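Local coordinates for putative mandelate racemase (Bordetella bronchiseptica, PDB 3OZY), which is of unknown function but, as a magnesium-dependent member of the enolase superfamily, probably abstracts a proton next to the carboxylate of an acid sugar, at residues R249-E254 / I271-A276; Q275-R280 / N302-N307; Q204-H209 / Y224-P229; Y257-F262 / A287-A292; H298-P303 / S322-M327. All coordinates share one frame; numbering follows the deposited sequence.

Contact 1: R249-E254 / I271-A276. With MG (magnesium ion), chain C.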
# COMPACT_ATOMS: atom_id res chain seq x y z
N ARG A 249 13.25 22.74 7.00
CA ARG A 249 12.37 22.12 6.01
C ARG A 249 11.66 20.91 6.59
O ARG A 249 12.28 20.11 7.30
CB ARG A 249 13.20 21.68 4.81
CG ARG A 249 13.88 22.82 4.08
CD ARG A 249 15.13 22.33 3.33
NE ARG A 249 15.82 23.45 2.69
CZ ARG A 249 16.63 24.28 3.33
NH1 ARG A 249 16.88 24.11 4.62
NH2 ARG A 249 17.20 25.29 2.67
N ILE A 250 10.37 20.76 6.29
CA ILE A 250 9.64 19.55 6.64
C ILE A 250 9.78 18.55 5.48
O ILE A 250 9.38 18.84 4.35
CB ILE A 250 8.16 19.85 6.96
CG1 ILE A 250 8.06 20.91 8.07
CG2 ILE A 250 7.39 18.58 7.34
CD1 ILE A 250 8.85 20.57 9.34
N ALA A 251 10.38 17.39 5.77
CA ALA A 251 10.72 16.41 4.74
C ALA A 251 10.05 15.08 5.02
O ALA A 251 10.00 14.62 6.16
CB ALA A 251 12.24 16.22 4.70
N THR A 252 9.55 14.44 3.97
CA THR A 252 9.05 13.07 4.09
C THR A 252 8.98 12.46 2.71
O THR A 252 8.96 13.16 1.70
CB THR A 252 7.69 13.00 4.83
OG1 THR A 252 7.36 11.63 5.07
CG2 THR A 252 6.56 13.69 4.02
N GLY A 253 8.99 11.13 2.64
CA GLY A 253 8.72 10.49 1.37
C GLY A 253 9.17 9.06 1.19
O GLY A 253 8.70 8.40 0.26
N GLU A 254 10.07 8.55 2.03
CA GLU A 254 10.51 7.17 1.83
C GLU A 254 9.36 6.17 1.98
O GLU A 254 9.41 5.08 1.42
CB GLU A 254 11.66 6.79 2.74
CG GLU A 254 11.26 6.51 4.16
CD GLU A 254 12.46 6.53 5.07
OE1 GLU A 254 12.70 5.53 5.77
OE2 GLU A 254 13.16 7.55 5.07
N ILE A 271 4.41 20.05 2.95
CA ILE A 271 5.74 19.49 2.67
C ILE A 271 6.69 20.50 2.05
O ILE A 271 6.29 21.28 1.18
CB ILE A 271 5.61 18.22 1.78
CG1 ILE A 271 6.89 17.38 1.79
CG2 ILE A 271 5.14 18.57 0.36
CD1 ILE A 271 6.67 16.00 1.14
N ASP A 272 7.95 20.48 2.49
CA ASP A 272 9.01 21.30 1.89
C ASP A 272 9.92 20.48 0.98
O ASP A 272 10.36 20.95 -0.07
CB ASP A 272 9.86 21.96 2.97
CG ASP A 272 9.10 22.99 3.77
OD1 ASP A 272 8.55 23.94 3.17
OD2 ASP A 272 9.04 22.82 5.01
N VAL A 273 10.23 19.26 1.42
CA VAL A 273 11.16 18.39 0.71
C VAL A 273 10.49 17.05 0.47
O VAL A 273 10.16 16.32 1.42
CB VAL A 273 12.46 18.19 1.51
CG1 VAL A 273 13.34 17.13 0.85
CG2 VAL A 273 13.21 19.51 1.67
N LEU A 274 10.27 16.73 -0.81
CA LEU A 274 9.71 15.45 -1.21
C LEU A 274 10.86 14.46 -1.30
O LEU A 274 11.85 14.73 -1.97
CB LEU A 274 9.02 15.56 -2.56
CG LEU A 274 7.72 16.36 -2.66
CD1 LEU A 274 7.94 17.87 -2.44
CD2 LEU A 274 7.10 16.11 -4.02
N GLN A 275 10.71 13.31 -0.65
CA GLN A 275 11.82 12.35 -0.58
C GLN A 275 11.55 11.05 -1.32
O GLN A 275 12.16 10.02 -1.04
CB GLN A 275 12.23 12.10 0.86
CG GLN A 275 12.66 13.37 1.59
CD GLN A 275 13.12 13.06 2.98
OE1 GLN A 275 12.34 12.62 3.82
NE2 GLN A 275 14.41 13.28 3.24
N ALA A 276 10.65 11.11 -2.30
CA ALA A 276 10.36 9.95 -3.14
C ALA A 276 11.64 9.30 -3.66
O ALA A 276 12.48 9.97 -4.27
CB ALA A 276 9.48 10.35 -4.31
MG MG C . 14.42 8.38 6.62
O HOH W 1 11.52 9.92 4.11
O HOH W 2 14.57 6.17 7.50
O HOH W 3 12.65 8.34 7.97
O HOH W 4 16.50 7.85 5.62
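The carboxylate of Asp272 meets the backbone of Ile250 through OD2, which accepts from Ile250 N on its anti lone pair, at 2.8 Å and almost perfectly straight (178°). OD1 serves a salt bridge to Arg242. The two segments lie on parallel neighbours of the beta/alpha barrel. Strand 249-252, helix 258-267 and strand 273-274 form one beta-alpha-beta unit. The second flat group is the amide of Gln275, whose CD lies 3.7 Å from the methyl CB of Ala251. Its NE2 is held by Glu227, and the indole of Trp225 packs beside it. Ala251 pairs with Val273 and Thr252 with Leu274. Ile250 O takes two backbone donors, Asp272 N in its carbonyl plane and Val273 N tilted from it. Thr252 N then bonds Val273 O at 3.2 Å, and Gln275 N closes onto Thr252 O at 2.9 Å. Val273 CG2 packs 3.8 Å from Arg249 CD. On the other side of the sheet, Ile271 CD1 rests against Thr252 CG2. Beyond the strand end a water bridges Glu254 N and Gln275 OE1, accepting from the first and lying 2.8 Å from the second. Glu254 OE2 binds the magnesium ion at 2.2 Å.

Contact 2: Q275-R280 / N302-N307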
# COMPACT_ATOMS: atom_id res chain seq x y z
N GLN A 275 10.71 13.31 -0.65
CA GLN A 275 11.82 12.35 -0.58
C GLN A 275 11.55 11.05 -1.32
O GLN A 275 12.16 10.02 -1.04
CB GLN A 275 12.23 12.10 0.86
CG GLN A 275 12.66 13.37 1.59
CD GLN A 275 13.12 13.06 2.98
OE1 GLN A 275 12.34 12.62 3.82
NE2 GLN A 275 14.41 13.28 3.24
N ALA A 276 10.65 11.11 -2.30
CA ALA A 276 10.36 9.95 -3.14
C ALA A 276 11.64 9.30 -3.66
O ALA A 276 12.48 9.97 -4.27
CB ALA A 276 9.48 10.35 -4.31
N ASP A 277 11.77 8.01 -3.41
CA ASP A 277 12.94 7.21 -3.78
C ASP A 277 12.60 6.50 -5.09
O ASP A 277 11.56 5.84 -5.19
CB ASP A 277 13.16 6.20 -2.63
CG ASP A 277 14.37 5.29 -2.82
OD1 ASP A 277 14.83 5.04 -3.95
OD2 ASP A 277 14.85 4.76 -1.78
N ALA A 278 13.45 6.62 -6.10
CA ALA A 278 13.21 5.94 -7.37
C ALA A 278 12.97 4.44 -7.20
O ALA A 278 12.27 3.83 -8.02
CB ALA A 278 14.35 6.18 -8.34
N SER A 279 13.57 3.84 -6.17
CA SER A 279 13.47 2.40 -5.93
C SER A 279 12.29 1.97 -5.05
O SER A 279 12.12 0.78 -4.78
CB SER A 279 14.77 1.85 -5.34
OG SER A 279 14.95 2.33 -4.01
N ARG A 280 11.49 2.94 -4.59
CA ARG A 280 10.35 2.66 -3.72
C ARG A 280 9.03 3.24 -4.23
O ARG A 280 8.00 2.57 -4.18
CB ARG A 280 10.59 3.20 -2.30
CG ARG A 280 11.83 2.65 -1.61
CD ARG A 280 12.19 3.43 -0.34
NE ARG A 280 11.30 3.20 0.80
CZ ARG A 280 11.44 2.20 1.66
NH1 ARG A 280 12.41 1.31 1.49
NH2 ARG A 280 10.61 2.08 2.69
N ASN A 302 14.54 15.70 -2.83
CA ASN A 302 15.82 15.15 -2.37
C ASN A 302 15.48 13.72 -1.95
O ASN A 302 14.90 13.51 -0.88
CB ASN A 302 16.35 15.93 -1.16
CG ASN A 302 16.65 17.38 -1.48
OD1 ASN A 302 15.93 18.29 -1.07
ND2 ASN A 302 17.73 17.61 -2.22
N PRO A 303 15.79 12.73 -2.80
CA PRO A 303 15.29 11.38 -2.55
C PRO A 303 15.91 10.70 -1.34
O PRO A 303 17.08 10.93 -1.01
CB PRO A 303 15.70 10.61 -3.81
CG PRO A 303 16.89 11.37 -4.32
CD PRO A 303 16.53 12.81 -4.07
N HIS A 304 15.12 9.85 -0.70
CA HIS A 304 15.65 8.77 0.11
C HIS A 304 16.36 7.80 -0.85
O HIS A 304 15.88 7.57 -1.97
CB HIS A 304 14.47 8.09 0.81
CG HIS A 304 14.82 6.80 1.48
ND1 HIS A 304 14.86 5.60 0.80
CD2 HIS A 304 15.09 6.51 2.77
CE1 HIS A 304 15.17 4.63 1.64
NE2 HIS A 304 15.31 5.15 2.85
N THR A 305 17.50 7.24 -0.43
CA THR A 305 18.27 6.34 -1.29
C THR A 305 18.75 5.07 -0.56
O THR A 305 19.45 4.24 -1.15
CB THR A 305 19.53 7.03 -1.80
OG1 THR A 305 20.44 7.18 -0.70
CG2 THR A 305 19.22 8.39 -2.39
N PHE A 306 18.36 4.93 0.70
CA PHE A 306 19.00 4.01 1.64
C PHE A 306 18.50 2.57 1.50
O PHE A 306 17.40 2.25 1.93
CB PHE A 306 18.71 4.55 3.04
CG PHE A 306 19.55 3.97 4.16
CD1 PHE A 306 20.66 4.67 4.65
CD2 PHE A 306 19.17 2.81 4.80
CE1 PHE A 306 21.39 4.19 5.72
CE2 PHE A 306 19.90 2.31 5.87
CZ PHE A 306 21.02 3.01 6.33
N ASN A 307 19.32 1.72 0.87
CA ASN A 307 19.19 0.26 0.96
C ASN A 307 20.41 -0.45 0.39
O ASN A 307 20.96 -1.34 1.03
CB ASN A 307 17.93 -0.30 0.28
CG ASN A 307 17.66 -1.73 0.69
OD1 ASN A 307 17.25 -1.98 1.82
ND2 ASN A 307 17.94 -2.68 -0.20
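Two hydrogen bonds tie His304 to the loop 275-280. His304 N gives its hydrogen to Gln275 O at 3.0 Å, nearly straight (174°) but from above the carbonyl plane. His304 ND1 gives its hydrogen to Asp277 OD2 at 2.7 Å. That oxygen lies at the edge of the imidazole, near its plane, and is met on its anti side. The carboxylate and ring planes are turned 46° apart. CG of Asp277 stands opposite the backbone N (chi1 -178°), which carries the carboxylate across to the ring. The other oxygen, OD1, accepts from Ser279 N in an Asx turn and from Ser279 OG, both on one face of the carboxylate. Asn315 also bonds OD1. Weaker contacts add to these. Gln275 CA points a CA-H...O contact at Asn302 O, at 3.3 Å. Pro303 CB lies 3.3 Å from Ala276 O. Arg280 CD approaches His304 ND1 obliquely to 3.6 Å, while its guanidinium binds Glu254 O, Ser53 and Asn255. Both loops follow neighbouring barrel strands. The His-carboxylate bond fixes the rotation of a ring whose nearest atom is about 4 Å from the magnesium ion. This is consistent with the His-Asp pair of mandelate racemase relatives, though a role here is unproven.

Contact 3: Q204-H209 / Y224-P229. With MG (magnesium ion), chain C; ACY (acetic acid), chain G.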
# COMPACT_ATOMS: atom_id res chain seq x y z
N GLN A 204 8.93 8.71 11.87
CA GLN A 204 7.50 8.70 12.22
C GLN A 204 7.23 8.48 13.70
O GLN A 204 6.13 8.07 14.07
CB GLN A 204 6.73 7.63 11.42
CG GLN A 204 6.97 7.61 9.93
CD GLN A 204 6.08 6.57 9.24
OE1 GLN A 204 4.85 6.64 9.33
NE2 GLN A 204 6.70 5.62 8.55
N SER A 205 8.21 8.78 14.55
CA SER A 205 8.15 8.39 15.96
C SER A 205 7.45 9.36 16.89
O SER A 205 7.20 9.02 18.05
CB SER A 205 9.56 8.19 16.52
OG SER A 205 10.18 7.09 15.90
N LEU A 206 7.16 10.57 16.42
CA LEU A 206 6.62 11.59 17.31
C LEU A 206 5.17 11.89 17.01
O LEU A 206 4.72 11.75 15.86
CB LEU A 206 7.41 12.89 17.16
CG LEU A 206 8.91 12.77 17.45
CD1 LEU A 206 9.63 14.04 17.01
CD2 LEU A 206 9.16 12.48 18.93
N GLY A 207 4.45 12.33 18.04
CA GLY A 207 3.15 12.96 17.85
C GLY A 207 3.31 14.44 17.58
O GLY A 207 4.42 14.99 17.66
N ARG A 208 2.21 15.11 17.27
CA ARG A 208 2.26 16.51 16.86
C ARG A 208 2.89 17.45 17.88
O ARG A 208 3.71 18.30 17.53
CB ARG A 208 0.87 17.03 16.52
CG ARG A 208 0.26 16.41 15.27
CD ARG A 208 -1.18 16.84 15.16
NE ARG A 208 -1.82 16.38 13.94
CZ ARG A 208 -3.07 16.69 13.61
NH1 ARG A 208 -3.79 17.47 14.40
NH2 ARG A 208 -3.57 16.23 12.47
N HIS A 209 2.51 17.30 19.15
CA HIS A 209 2.99 18.24 20.16
C HIS A 209 4.46 18.07 20.47
O HIS A 209 5.20 19.05 20.57
CB HIS A 209 2.09 18.19 21.39
CG HIS A 209 0.69 18.56 21.05
ND1 HIS A 209 -0.25 17.63 20.66
CD2 HIS A 209 0.11 19.77 20.90
CE1 HIS A 209 -1.37 18.25 20.34
NE2 HIS A 209 -1.18 19.55 20.47
N TYR A 224 18.86 21.59 8.79
CA TYR A 224 18.44 21.69 7.39
C TYR A 224 17.02 21.17 7.16
O TYR A 224 16.21 21.82 6.48
CB TYR A 224 19.44 20.94 6.51
CG TYR A 224 19.26 21.17 5.03
CD1 TYR A 224 19.82 22.28 4.40
CD2 TYR A 224 18.54 20.27 4.24
CE1 TYR A 224 19.65 22.50 3.04
CE2 TYR A 224 18.37 20.48 2.89
CZ TYR A 224 18.93 21.58 2.29
OH TYR A 224 18.75 21.79 0.94
N TRP A 225 16.71 20.00 7.70
CA TRP A 225 15.38 19.44 7.58
C TRP A 225 15.02 18.53 8.75
O TRP A 225 15.90 18.10 9.50
CB TRP A 225 15.14 18.75 6.22
CG TRP A 225 15.73 17.36 5.95
CD1 TRP A 225 15.79 16.27 6.79
CD2 TRP A 225 16.21 16.92 4.68
NE1 TRP A 225 16.33 15.19 6.11
CE2 TRP A 225 16.59 15.57 4.81
CE3 TRP A 225 16.38 17.56 3.44
CZ2 TRP A 225 17.13 14.84 3.74
CZ3 TRP A 225 16.91 16.84 2.39
CH2 TRP A 225 17.28 15.50 2.54
N PHE A 226 13.71 18.30 8.88
CA PHE A 226 13.08 17.44 9.89
C PHE A 226 12.34 16.39 9.08
O PHE A 226 11.29 16.67 8.48
CB PHE A 226 12.08 18.30 10.68
CG PHE A 226 11.55 17.69 11.96
CD1 PHE A 226 12.00 16.48 12.44
CD2 PHE A 226 10.62 18.40 12.70
CE1 PHE A 226 11.51 15.98 13.65
CE2 PHE A 226 10.13 17.92 13.89
CZ PHE A 226 10.57 16.70 14.37
N GLU A 227 12.89 15.18 9.03
CA GLU A 227 12.40 14.10 8.16
C GLU A 227 11.51 13.13 8.94
O GLU A 227 11.80 12.79 10.09
CB GLU A 227 13.60 13.38 7.56
CG GLU A 227 13.28 12.08 6.86
CD GLU A 227 14.46 11.53 6.10
OE1 GLU A 227 15.48 12.25 5.97
OE2 GLU A 227 14.38 10.38 5.62
N GLU A 228 10.42 12.69 8.29
CA GLU A 228 9.41 11.84 8.92
C GLU A 228 9.16 12.24 10.38
O GLU A 228 9.24 11.42 11.30
CB GLU A 228 9.75 10.35 8.80
CG GLU A 228 9.62 9.81 7.38
CD GLU A 228 9.48 8.30 7.36
OE1 GLU A 228 10.08 7.63 8.23
OE2 GLU A 228 8.76 7.77 6.48
N PRO A 229 8.82 13.51 10.60
CA PRO A 229 8.59 13.93 11.99
C PRO A 229 7.39 13.22 12.61
O PRO A 229 7.37 12.98 13.82
CB PRO A 229 8.29 15.42 11.85
CG PRO A 229 7.74 15.57 10.45
CD PRO A 229 8.57 14.60 9.64
MG MG C . 14.42 8.38 6.62
C ACY G . -0.76 12.95 17.57
O ACY G . -0.95 13.50 18.68
OXT ACY G . 0.09 13.33 16.76
CH3 ACY G . -1.61 11.78 17.18
O HOH W 3 12.65 8.34 7.97
O HOH W 2 14.57 6.17 7.50
O HOH W 4 16.50 7.85 5.62
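Gln204 N gives its hydrogen to Glu228 O at 2.8 Å, and this one bond joins the two loops. Their side chains also touch. Gln204 CG lies 3.5 Å from Glu228 OE1, with the amide and carboxylate planes 64° apart. Nearby, Leu206 CB comes within 3.3 Å of Pro229 O. Leu206 CD1 meets Phe226 CZ at 3.9 Å, at the edge of the ring and near its plane. Pro229 CB sits over the centre of one face of the same ring, 3.5 Å above it.

The next shell positions these groups. Phe226 CG is turned opposite the backbone N (chi1 -167°), which carries the ring against helix 208-220, where Met214 and Leu218 pack on it. The polar ends are held too: Gln204 OE1 accepts from Ile232 N, and Glu228 OE2 from Asn255. Gln204 also packs on Arg95 of the second subunit. At the helix start Gly207 takes the N-cap position, and OXT of a bound acetic acid molecule, probably from the crystallisation liquor, accepts from Arg208 N at 2.8 Å.

The contact closes the beta-alpha-beta unit of strand 197-201, helix 208-220 and strand 225-227 in the barrel. Glu227 leaves the strand end to bind magnesium through OE2 at 2.2 Å, alongside Asp201 and Glu254. Its OE1 pairs with Lys171 and with Gln275. Glu228 OE1 accepts from a metal-bound water at 2.7 Å. Adjacent glutamates thus serve different shells: Glu227 ligates the ion directly, while Glu228 holds, and probably helps orient, one of its waters.

Contact 4: Y257-F262 / A287-A292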
# COMPACT_ATOMS: atom_id res chain seq x y z
N TYR A 257 4.02 6.69 -1.51
CA TYR A 257 4.12 6.00 -2.79
C TYR A 257 3.38 6.73 -3.91
O TYR A 257 2.22 7.12 -3.74
CB TYR A 257 3.57 4.58 -2.66
CG TYR A 257 4.41 3.72 -1.74
CD1 TYR A 257 5.46 2.96 -2.24
CD2 TYR A 257 4.17 3.68 -0.37
CE1 TYR A 257 6.24 2.18 -1.41
CE2 TYR A 257 4.96 2.91 0.48
CZ TYR A 257 5.99 2.16 -0.05
OH TYR A 257 6.80 1.38 0.75
N THR A 258 4.05 6.84 -5.06
CA THR A 258 3.55 7.48 -6.28
C THR A 258 3.41 8.99 -6.14
O THR A 258 3.38 9.54 -5.03
CB THR A 258 2.19 6.91 -6.81
OG1 THR A 258 1.10 7.50 -6.10
CG2 THR A 258 2.15 5.38 -6.74
N ARG A 259 3.28 9.64 -7.29
CA ARG A 259 3.07 11.08 -7.30
C ARG A 259 1.77 11.48 -6.59
O ARG A 259 1.63 12.62 -6.17
CB ARG A 259 3.07 11.61 -8.73
CG ARG A 259 1.82 11.27 -9.51
CD ARG A 259 2.04 11.60 -10.98
NE ARG A 259 2.92 10.62 -11.63
CZ ARG A 259 3.36 10.73 -12.88
NH1 ARG A 259 3.05 11.79 -13.62
NH2 ARG A 259 4.13 9.79 -13.39
N ASN A 260 0.83 10.54 -6.47
CA ASN A 260 -0.45 10.85 -5.84
C ASN A 260 -0.30 11.22 -4.37
O ASN A 260 -0.98 12.12 -3.87
CB ASN A 260 -1.41 9.67 -5.98
CG ASN A 260 -1.59 9.25 -7.41
OD1 ASN A 260 -1.21 8.14 -7.81
ND2 ASN A 260 -2.15 10.14 -8.21
N ALA A 261 0.60 10.52 -3.67
CA ALA A 261 0.83 10.81 -2.26
C ALA A 261 1.39 12.22 -2.10
O ALA A 261 0.94 12.99 -1.25
CB ALA A 261 1.81 9.80 -1.67
N PHE A 262 2.37 12.55 -2.93
CA PHE A 262 3.03 13.85 -2.82
C PHE A 262 2.11 14.99 -3.24
O PHE A 262 2.17 16.08 -2.66
CB PHE A 262 4.37 13.83 -3.56
CG PHE A 262 5.32 12.83 -2.97
CD1 PHE A 262 6.07 13.15 -1.85
CD2 PHE A 262 5.38 11.55 -3.47
CE1 PHE A 262 6.92 12.20 -1.27
CE2 PHE A 262 6.21 10.59 -2.90
CZ PHE A 262 6.99 10.92 -1.79
N ALA A 287 9.76 8.75 -10.12
CA ALA A 287 10.55 9.77 -9.45
C ALA A 287 10.78 11.00 -10.34
O ALA A 287 10.80 12.12 -9.85
CB ALA A 287 11.89 9.20 -8.98
N LEU A 288 10.95 10.78 -11.64
CA LEU A 288 11.09 11.89 -12.58
C LEU A 288 9.89 12.82 -12.49
O LEU A 288 10.03 14.05 -12.48
CB LEU A 288 11.23 11.39 -14.01
CG LEU A 288 12.59 10.81 -14.38
CD1 LEU A 288 12.49 10.14 -15.74
CD2 LEU A 288 13.66 11.90 -14.39
N ALA A 289 8.70 12.23 -12.45
CA ALA A 289 7.47 13.01 -12.42
C ALA A 289 7.35 13.74 -11.08
O ALA A 289 6.92 14.89 -11.02
CB ALA A 289 6.28 12.10 -12.64
N ILE A 290 7.73 13.06 -10.00
CA ILE A 290 7.64 13.66 -8.67
C ILE A 290 8.62 14.82 -8.53
O ILE A 290 8.27 15.87 -7.98
CB ILE A 290 7.84 12.59 -7.57
CG1 ILE A 290 6.69 11.59 -7.62
CG2 ILE A 290 7.90 13.25 -6.20
CD1 ILE A 290 6.96 10.33 -6.82
N SER A 291 9.83 14.66 -9.06
CA SER A 291 10.83 15.73 -9.01
C SER A 291 10.32 16.97 -9.75
O SER A 291 10.46 18.10 -9.28
CB SER A 291 12.14 15.23 -9.62
OG SER A 291 13.09 16.28 -9.71
N ALA A 292 9.74 16.74 -10.92
CA ALA A 292 9.17 17.83 -11.71
C ALA A 292 8.04 18.54 -10.97
O ALA A 292 7.97 19.77 -10.95
CB ALA A 292 8.67 17.32 -13.05
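The guanidinium of Arg259 lies flat over the methyl group of Ala289. CB of Ala289 stands 3.1 Å above the centre of the guanidinium plane, and its distance to Arg259 CZ is 3.2 Å, a tight fit. The arginine gets there with CG set between its backbone N and carbonyl carbon (chi1 73°) and a bend at chi3. NH2 is then held by a salt bridge to Glu286, which helps keep the group flat on the alanine. Ile290 works from the same helix but reaches inward. Its CG1 rests on Arg259 CA at 3.7 Å. Its CG2 branch lies over one face of the Phe262 ring, and its CD1 meets Phe262 CD2 at 3.9 Å. The two side chains cross at about a right angle. Helices 258-267 and 284-296 are successive members of the outer layer of the beta/alpha barrel. Their short segments run side by side with axes 9.5 Å apart at closest and a crossing angle of -24°. Inside this layer, Phe262 and Ile290 both pack on Leu274 of strand 273-274 and on Ala276 just after it. Farther out, Asn260 points away from segment 287-292 and packs on Asp233 of the second subunit.

Contact 5: H298-P303 / S322-M327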
# COMPACT_ATOMS: atom_id res chain seq x y z
N HIS A 298 7.51 24.95 -6.36
CA HIS A 298 8.56 25.72 -5.68
C HIS A 298 9.03 25.01 -4.41
O HIS A 298 9.39 25.66 -3.42
CB HIS A 298 8.10 27.16 -5.41
CG HIS A 298 7.66 27.86 -6.64
ND1 HIS A 298 8.54 28.50 -7.48
CD2 HIS A 298 6.44 27.96 -7.23
CE1 HIS A 298 7.88 29.01 -8.50
NE2 HIS A 298 6.61 28.69 -8.38
N LEU A 299 9.01 23.68 -4.47
CA LEU A 299 9.49 22.82 -3.40
C LEU A 299 10.70 22.03 -3.89
O LEU A 299 11.07 22.12 -5.06
CB LEU A 299 8.37 21.87 -2.96
CG LEU A 299 7.06 22.56 -2.55
CD1 LEU A 299 5.99 21.51 -2.29
CD2 LEU A 299 7.25 23.46 -1.35
N ALA A 300 11.30 21.24 -3.01
CA ALA A 300 12.50 20.50 -3.36
C ALA A 300 12.21 19.00 -3.43
O ALA A 300 11.33 18.51 -2.73
CB ALA A 300 13.59 20.76 -2.31
N TRP A 301 12.94 18.30 -4.30
CA TRP A 301 12.98 16.84 -4.29
C TRP A 301 14.40 16.42 -3.95
O TRP A 301 15.34 16.78 -4.66
CB TRP A 301 12.58 16.26 -5.65
CG TRP A 301 12.78 14.77 -5.74
CD1 TRP A 301 12.06 13.80 -5.10
CD2 TRP A 301 13.77 14.08 -6.52
NE1 TRP A 301 12.54 12.55 -5.43
CE2 TRP A 301 13.59 12.70 -6.30
CE3 TRP A 301 14.79 14.50 -7.37
CZ2 TRP A 301 14.40 11.74 -6.90
CZ3 TRP A 301 15.59 13.54 -7.97
CH2 TRP A 301 15.39 12.18 -7.73
N ASN A 302 14.54 15.70 -2.83
CA ASN A 302 15.82 15.15 -2.37
C ASN A 302 15.48 13.72 -1.95
O ASN A 302 14.90 13.51 -0.88
CB ASN A 302 16.35 15.93 -1.16
CG ASN A 302 16.65 17.38 -1.48
OD1 ASN A 302 15.93 18.29 -1.07
ND2 ASN A 302 17.73 17.61 -2.22
N PRO A 303 15.79 12.73 -2.80
CA PRO A 303 15.29 11.38 -2.55
C PRO A 303 15.91 10.70 -1.34
O PRO A 303 17.08 10.93 -1.01
CB PRO A 303 15.70 10.61 -3.81
CG PRO A 303 16.89 11.37 -4.32
CD PRO A 303 16.53 12.81 -4.07
N SER A 322 19.00 16.85 -12.09
CA SER A 322 17.94 17.72 -11.58
C SER A 322 18.46 19.05 -11.02
O SER A 322 19.47 19.08 -10.32
CB SER A 322 17.15 17.00 -10.49
OG SER A 322 16.32 17.92 -9.79
N PRO A 323 17.76 20.15 -11.31
CA PRO A 323 18.13 21.46 -10.78
C PRO A 323 17.85 21.63 -9.28
O PRO A 323 18.20 22.66 -8.71
CB PRO A 323 17.26 22.43 -11.58
CG PRO A 323 16.07 21.63 -11.93
CD PRO A 323 16.63 20.26 -12.26
N HIS A 324 17.23 20.65 -8.63
CA HIS A 324 17.01 20.78 -7.19
C HIS A 324 18.34 20.90 -6.45
O HIS A 324 19.32 20.28 -6.85
CB HIS A 324 16.25 19.58 -6.66
CG HIS A 324 14.81 19.55 -7.07
ND1 HIS A 324 13.90 20.48 -6.63
CD2 HIS A 324 14.14 18.71 -7.90
CE1 HIS A 324 12.72 20.22 -7.16
NE2 HIS A 324 12.84 19.16 -7.94
N PRO A 325 18.36 21.66 -5.34
CA PRO A 325 19.58 21.73 -4.54
C PRO A 325 19.96 20.33 -4.09
O PRO A 325 19.10 19.56 -3.67
CB PRO A 325 19.17 22.55 -3.31
CG PRO A 325 17.86 23.19 -3.67
CD PRO A 325 17.21 22.32 -4.69
N ALA A 326 21.23 20.00 -4.17
CA ALA A 326 21.67 18.64 -3.84
C ALA A 326 21.79 18.42 -2.33
O ALA A 326 22.42 19.22 -1.63
CB ALA A 326 23.00 18.34 -4.52
N MET A 327 21.20 17.34 -1.85
CA MET A 327 21.38 16.91 -0.46
C MET A 327 21.21 15.40 -0.51
O MET A 327 20.17 14.85 -0.14
CB MET A 327 20.36 17.59 0.46
CG MET A 327 20.57 17.31 1.96
SD MET A 327 22.23 17.66 2.58
CE MET A 327 22.20 19.45 2.60
O HOH W 5 19.56 15.31 -3.30
O HOH W 6 18.91 12.92 -1.72
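The side chain of His324 runs along the backbone of strand 300-301. Its CB lies 3.6 Å from Trp301 O. CG turns back beside its own backbone N (chi1 -72°), which lays the ring flat against the strand. Trp301 N then sits 3.3 Å above the centre of one ring face. CD2 and NE2 both touch Trp301 CB, whose CH-pi contact measures 3.9 Å to the His324 ring centroid. ND1 lies next to Ala300 CA. CE1 meets Leu299 O at 3.3 Å, at the edge of the ring and near its plane. NE2, at the tip, bonds Ser291 O of helix 284-296. In one of its two conformers Ser322 OG accepts from His324 N at 3.1 Å, in an ST turn. The segments join a barrel strand to the loop that leads from helix 309-321 into strand 328-331. Asn302 ND2 bonds Pro325 O at 2.8 Å, close to the carbonyl axis and in the amide plane. One water accepts from both Asn302 ND2 and Met327 N. A second donates to Pro303 O and Met327 O, 2.8 Å from each. The polar links are thus one side-chain amide and two waters, beside the packed imidazole; no backbone-to-backbone bond joins the segments.

How the contacts relate
Contacts 1, 2 and 3 gather at the C-terminal end of the barrel strands, where buried carboxylates surround magnesium. Contact 1 and contact 3 supply Glu254 and Glu227 to the same ion and meet along paired strands 225-227 and 249-252. Contact 2 continues contact 1 through Gln275 and Ala276 and sets His304 beside Glu254. Contact 4 belongs to the outer helix layer. It is mostly buried, with Arg259 exposed. It has no hydrogen bond between its segments and relies on apolar packing and a flat guanidinium. Contact 5 shares Asn302 and Pro303 with contact 2 but is only partly buried and uses bridging waters. Ser291 O to His324 NE2 links it to contact 4.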